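Local coordinates for protein GCN5-related N-acetyltransferase (Brucella abortus, PDB 7N1L) that probably transfers an acetyl group from acetyl-CoA to an amine acceptor, as a member of the GCN5-related N-acetyltransferase family, at residues 79-84 against 113-118; 123-128 against 140-145. One frame throughout, in Å; residues are numbered along the deposited sequence.

Contact 1 of 2, residues 79-84 against 113-118; sequences ARVDGN and HDHRGK
Val81 meets His115 and Lys118 through one branch of its side chain. Its CB lies 4.4 Å from CE1 of the His115 ring. Beyond it, CG1 stands opposite the backbone N (chi1 167°), which brings this methyl up to the loop 113-118, 4.1 Å from His115 CE1, on an oblique approach to the ring. The same methyl is 4.2 Å from Lys118 NZ, the two side chains reaching tip to tip. CG2 stays farther back, 4.6 Å from His115 ND1, beyond close contact, while Val81 also packs on Val86 of the next strand. A two-residue beta hairpin presents the valine: the type I' turn from Val81 to Asn84 is closed by backbone hydrogen bonds from Val81 N to Asn84 O and from Asn84 N to Val81 O. Across the contact, 113-118 enters the R-x-x-G-x-A signature of the GNAT fold, beginning at Arg116, a loop that in relatives binds the pyrophosphate of acetyl-CoA. Lys118, bent at chi3 (-148°), donates from NZ to His115 ND1 at 2.9 Å, with the ammonium 19° out of the ring plane. This bond probably limits the ring's rotation, and Asp82 OD2, 6.4 Å from Lys118 NZ, could add a weak long-range attraction.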
loop_
_atom_site.group_PDB
_atom_site.type_symbol
_atom_site.label_atom_id
_atom_site.label_comp_id
_atom_site.label_asym_id
_atom_site.label_seq_id
_atom_site.Cartn_x
_atom_site.Cartn_y
_atom_site.Cartn_z
ATOM N N ALA A 79 -10.791 -17.413 -6.263
ATOM C CA ALA A 79 -12.111 -17.802 -6.733
ATOM C C ALA A 79 -11.994 -19.094 -7.525
ATOM O O ALA A 79 -11.191 -19.185 -8.459
ATOM C CB ALA A 79 -12.737 -16.704 -7.594
ATOM N N ARG A 80 -12.778 -20.087 -7.153
ATOM C CA ARG A 80 -12.779 -21.378 -7.843
ATOM C C ARG A 80 -14.121 -21.612 -8.521
ATOM O O ARG A 80 -15.167 -21.265 -7.970
ATOM C CB ARG A 80 -12.480 -22.540 -6.883
ATOM C CG ARG A 80 -11.094 -22.473 -6.252
ATOM C CD ARG A 80 -10.844 -23.632 -5.265
ATOM N NE ARG A 80 -9.441 -23.685 -4.868
ATOM C CZ ARG A 80 -8.484 -24.222 -5.611
ATOM N NH1 ARG A 80 -8.748 -24.782 -6.776
ATOM N NH2 ARG A 80 -7.228 -24.176 -5.185
ATOM N N VAL A 81 -14.084 -22.160 -9.738
ATOM C CA VAL A 81 -15.282 -22.600 -10.454
ATOM C C VAL A 81 -15.096 -24.057 -10.882
ATOM O O VAL A 81 -14.136 -24.382 -11.591
ATOM C CB VAL A 81 -15.572 -21.692 -11.666
ATOM C CG1 VAL A 81 -16.604 -22.304 -12.609
ATOM C CG2 VAL A 81 -16.030 -20.285 -11.186
ATOM N N ASP A 82 -16.012 -24.934 -10.450
ATOM C CA ASP A 82 -15.947 -26.383 -10.750
ATOM C C ASP A 82 -14.597 -26.976 -10.392
ATOM O O ASP A 82 -14.017 -27.740 -11.165
ATOM C CB ASP A 82 -16.258 -26.690 -12.213
ATOM C CG ASP A 82 -17.666 -26.367 -12.572
ATOM O OD1 ASP A 82 -18.556 -26.758 -11.784
ATOM O OD2 ASP A 82 -17.877 -25.715 -13.624
ATOM N N GLY A 83 -14.075 -26.587 -9.231
ATOM C CA GLY A 83 -12.798 -27.060 -8.744
ATOM C C GLY A 83 -11.575 -26.332 -9.268
ATOM O O GLY A 83 -10.495 -26.464 -8.672
ATOM N N ASN A 84 -11.701 -25.544 -10.337
ATOM C CA ASN A 84 -10.559 -24.864 -10.942
ATOM C C ASN A 84 -10.440 -23.411 -10.462
ATOM O O ASN A 84 -11.435 -22.682 -10.412
ATOM C CB ASN A 84 -10.674 -24.930 -12.462
ATOM C CG ASN A 84 -10.656 -26.380 -12.995
ATOM O OD1 ASN A 84 -9.788 -27.183 -12.635
ATOM N ND2 ASN A 84 -11.629 -26.711 -13.831
ATOM N N HIS A 113 -9.456 -15.384 -18.463
ATOM C CA HIS A 113 -10.184 -14.823 -19.599
ATOM C C HIS A 113 -11.355 -15.691 -20.059
ATOM O O HIS A 113 -12.239 -15.184 -20.763
ATOM C CB HIS A 113 -9.228 -14.558 -20.767
ATOM C CG HIS A 113 -8.446 -15.758 -21.198
ATOM N ND1 HIS A 113 -7.481 -16.343 -20.404
ATOM C CD2 HIS A 113 -8.483 -16.484 -22.344
ATOM C CE1 HIS A 113 -6.958 -17.380 -21.038
ATOM N NE2 HIS A 113 -7.547 -17.485 -22.218
ATOM N N ASP A 114 -11.382 -16.977 -19.715
ATOM C CA ASP A 114 -12.536 -17.818 -20.060
ATOM C C ASP A 114 -13.664 -17.702 -19.051
ATOM O O ASP A 114 -14.664 -18.409 -19.175
ATOM C CB ASP A 114 -12.132 -19.289 -20.166
ATOM C CG ASP A 114 -11.302 -19.567 -21.383
ATOM O OD1 ASP A 114 -11.541 -18.914 -22.421
ATOM O OD2 ASP A 114 -10.388 -20.414 -21.292
ATOM N N HIS A 115 -13.516 -16.854 -18.048
ATOM C CA HIS A 115 -14.507 -16.747 -16.991
ATOM C C HIS A 115 -14.938 -15.305 -16.782
ATOM O O HIS A 115 -15.447 -14.961 -15.714
ATOM C CB HIS A 115 -13.988 -17.419 -15.707
ATOM C CG HIS A 115 -13.835 -18.915 -15.863
ATOM N ND1 HIS A 115 -14.875 -19.791 -15.627
ATOM C CD2 HIS A 115 -12.796 -19.674 -16.286
ATOM C CE1 HIS A 115 -14.474 -21.030 -15.872
ATOM N NE2 HIS A 115 -13.221 -20.984 -16.284
ATOM N N ARG A 116 -14.776 -14.481 -17.818
ATOM C CA ARG A 116 -15.269 -13.117 -17.835
ATOM C C ARG A 116 -16.784 -13.103 -18.006
ATOM O O ARG A 116 -17.419 -14.108 -18.396
ATOM C CB ARG A 116 -14.630 -12.334 -18.984
ATOM C CG ARG A 116 -13.116 -12.374 -18.996
ATOM C CD ARG A 116 -12.560 -11.664 -17.821
ATOM N NE ARG A 116 -11.133 -11.923 -17.656
ATOM C CZ ARG A 116 -10.148 -11.188 -18.164
ATOM N NH1 ARG A 116 -10.388 -10.113 -18.910
ATOM N NH2 ARG A 116 -8.891 -11.547 -17.924
ATOM N N GLY A 117 -17.370 -11.939 -17.724
ATOM C CA GLY A 117 -18.802 -11.784 -17.918
ATOM C C GLY A 117 -19.615 -12.583 -16.926
ATOM O O GLY A 117 -20.798 -12.835 -17.169
ATOM N N LYS A 118 -18.996 -13.013 -15.813
ATOM C CA LYS A 118 -19.698 -13.764 -14.788
ATOM C C LYS A 118 -19.751 -13.052 -13.442
ATOM O O LYS A 118 -20.259 -13.635 -12.476
ATOM C CB LYS A 118 -19.050 -15.142 -14.592
ATOM C CG LYS A 118 -19.133 -16.084 -15.805
ATOM C CD LYS A 118 -18.865 -17.497 -15.299
ATOM C CE LYS A 118 -18.182 -18.383 -16.315
ATOM N NZ LYS A 118 -17.753 -19.661 -15.656
#

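Contact 2 of 2, residues 123-128 against 140-145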
loop_
_atom_site.group_PDB
_atom_site.type_symbol
_atom_site.label_atom_id
_atom_site.label_comp_id
_atom_site.label_asym_id
_atom_site.label_seq_id
_atom_site.Cartn_x
_atom_site.Cartn_y
_atom_site.Cartn_z
ATOM N N ALA A 123 -17.411 -10.273 -7.186
ATOM C CA ALA A 123 -17.610 -11.179 -6.063
ATOM C C ALA A 123 -16.383 -11.203 -5.148
ATOM O O ALA A 123 -16.519 -11.246 -3.922
ATOM C CB ALA A 123 -17.973 -12.577 -6.575
ATOM N N LEU A 124 -15.177 -11.134 -5.725
ATOM C CA LEU A 124 -13.954 -11.100 -4.933
ATOM C C LEU A 124 -13.859 -9.832 -4.079
ATOM O O LEU A 124 -13.398 -9.886 -2.928
ATOM C CB LEU A 124 -12.732 -11.225 -5.854
ATOM C CG LEU A 124 -12.443 -12.619 -6.449
ATOM C CD1 LEU A 124 -11.455 -12.526 -7.622
ATOM C CD2 LEU A 124 -11.935 -13.606 -5.356
ATOM N N ILE A 125 -14.194 -8.672 -4.653
ATOM C CA ILE A 125 -14.148 -7.441 -3.874
ATOM C C ILE A 125 -15.221 -7.453 -2.788
ATOM O O ILE A 125 -14.981 -6.998 -1.661
ATOM C CB ILE A 125 -14.278 -6.210 -4.791
ATOM C CG1 ILE A 125 -13.093 -6.127 -5.767
ATOM C CG2 ILE A 125 -14.280 -4.958 -3.955
ATOM C CD1 ILE A 125 -11.749 -5.918 -5.072
ATOM N N ASP A 126 -16.396 -8.025 -3.089
ATOM C CA ASP A 126 -17.474 -8.108 -2.103
ATOM C C ASP A 126 -17.048 -8.912 -0.882
ATOM O O ASP A 126 -17.324 -8.519 0.255
ATOM C CB ASP A 126 -18.735 -8.745 -2.710
ATOM C CG ASP A 126 -19.549 -7.784 -3.568
ATOM O OD1 ASP A 126 -19.267 -6.582 -3.582
ATOM O OD2 ASP A 126 -20.529 -8.229 -4.195
ATOM N N VAL A 127 -16.419 -10.073 -1.101
ATOM C CA VAL A 127 -15.932 -10.886 0.013
ATOM C C VAL A 127 -14.887 -10.123 0.816
ATOM O O VAL A 127 -14.894 -10.136 2.053
ATOM C CB VAL A 127 -15.371 -12.223 -0.502
ATOM C CG1 VAL A 127 -14.566 -12.923 0.613
ATOM C CG2 VAL A 127 -16.493 -13.131 -1.011
ATOM N N LEU A 128 -13.988 -9.433 0.123
ATOM C CA LEU A 128 -12.988 -8.632 0.803
ATOM C C LEU A 128 -13.623 -7.523 1.633
ATOM O O LEU A 128 -13.214 -7.278 2.777
ATOM C CB LEU A 128 -12.040 -8.039 -0.225
ATOM C CG LEU A 128 -10.739 -7.506 0.331
ATOM C CD1 LEU A 128 -9.981 -8.534 1.248
ATOM C CD2 LEU A 128 -9.919 -7.052 -0.850
ATOM N N LEU A 140 -11.415 0.459 2.302
ATOM C CA LEU A 140 -10.727 -0.410 1.367
ATOM C C LEU A 140 -10.269 0.461 0.204
ATOM O O LEU A 140 -11.092 1.113 -0.441
ATOM C CB LEU A 140 -11.652 -1.522 0.892
ATOM C CG LEU A 140 -11.142 -2.443 -0.186
ATOM C CD1 LEU A 140 -9.844 -3.043 0.260
ATOM C CD2 LEU A 140 -12.219 -3.559 -0.449
ATOM N N VAL A 141 -8.955 0.575 0.023
ATOM C CA VAL A 141 -8.371 1.331 -1.068
ATOM C C VAL A 141 -8.160 0.396 -2.251
ATOM O O VAL A 141 -7.520 -0.653 -2.114
ATOM C CB VAL A 141 -7.041 1.967 -0.627
ATOM C CG1 VAL A 141 -6.268 2.506 -1.831
ATOM C CG2 VAL A 141 -7.300 3.049 0.415
ATOM N N LEU A 142 -8.622 0.806 -3.430
ATOM C CA LEU A 142 -8.490 0.005 -4.635
ATOM C C LEU A 142 -7.661 0.773 -5.642
ATOM O O LEU A 142 -8.088 1.833 -6.114
ATOM C CB LEU A 142 -9.856 -0.339 -5.236
ATOM C CG LEU A 142 -10.938 -0.943 -4.322
ATOM C CD1 LEU A 142 -12.284 -0.966 -5.024
ATOM C CD2 LEU A 142 -10.541 -2.335 -3.869
ATOM N N ASN A 143 -6.508 0.222 -6.008
ATOM C CA ASN A 143 -5.611 0.831 -6.984
ATOM C C ASN A 143 -5.664 0.043 -8.293
ATOM O O ASN A 143 -5.412 -1.162 -8.309
ATOM C CB ASN A 143 -4.186 0.887 -6.424
ATOM C CG ASN A 143 -4.071 1.841 -5.224
ATOM O OD1 ASN A 143 -4.603 2.953 -5.256
ATOM N ND2 ASN A 143 -3.433 1.385 -4.159
ATOM N N ALA A 144 -5.965 0.721 -9.388
ATOM C CA ALA A 144 -6.108 0.062 -10.673
ATOM C C ALA A 144 -4.946 0.428 -11.583
ATOM O O ALA A 144 -4.755 1.618 -11.893
ATOM C CB ALA A 144 -7.435 0.440 -11.340
ATOM N N PRO A 145 -4.170 -0.542 -12.059
ATOM C CA PRO A 145 -3.113 -0.215 -13.014
ATOM C C PRO A 145 -3.719 0.324 -14.293
ATOM O O PRO A 145 -4.909 0.141 -14.566
ATOM C CB PRO A 145 -2.423 -1.566 -13.249
ATOM C CG PRO A 145 -3.528 -2.574 -13.052
ATOM C CD PRO A 145 -4.340 -2.006 -11.905
#
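Ile125 and Leu128 of the helix meet Leu140 and Leu142 of the strand without a flat group among them, so no ring or amide offers a face or an edge here, and the interface is built from branch-end methyls. Helix 120-129 is the main helix of a beta-alpha-beta crossover in the GNAT fold, linking the neighbouring parallel strands 101-111 and 137-144. Its segment runs nearly antiparallel to the strand's, at 152°, with the axes 11.1 Å apart. Ile125 serves both leucines by dividing its branches: CG2, opposite the backbone N, goes to Leu140 CD2 at 4.3 Å, whereas the longer arm places CD1 against Leu142. Leu128 and Leu140 cross at about a right angle, Leu128 CD2 lying 4.2 Å from Leu140 CD1. All four residues are buried. Ile158 and Tyr155 of helix 150-158 add to the packing, and the second subunit brings Ile169 against Ile125 and Leu142. A strand of that subunit pairs antiparallel with Leu140, Leu142, Asn143 and Ala144, so the sheet continues through the dimer. Leu142 has CG opposite its carbonyl carbon (chi1 -51°) and meets the isoleucine at an oblique angle, its CD2 resting 4.0 Å from Ile125 CD1.

How the contacts relate
Helix 120-129 ties the two contacts together. Contact 1 uses the loop leading into it, contact 2 the body of the helix, and their centres are about 17 Å apart. Ala79, on the strand running into the hairpin of contact 1, bridges them by packing its CB 3.9 Å from Leu124 CD2; Ile120 at the helix start touches both Ala79 and His115. The example illustrates how a loop and the helix that follows it pack against different parts of one sheet: contact 1 lies near the protein's edge, contact 2 in the interior beside the dimer interface. By family resemblance, the end of this loop, from Arg116 onward, probably contributes to the acetyl-CoA site.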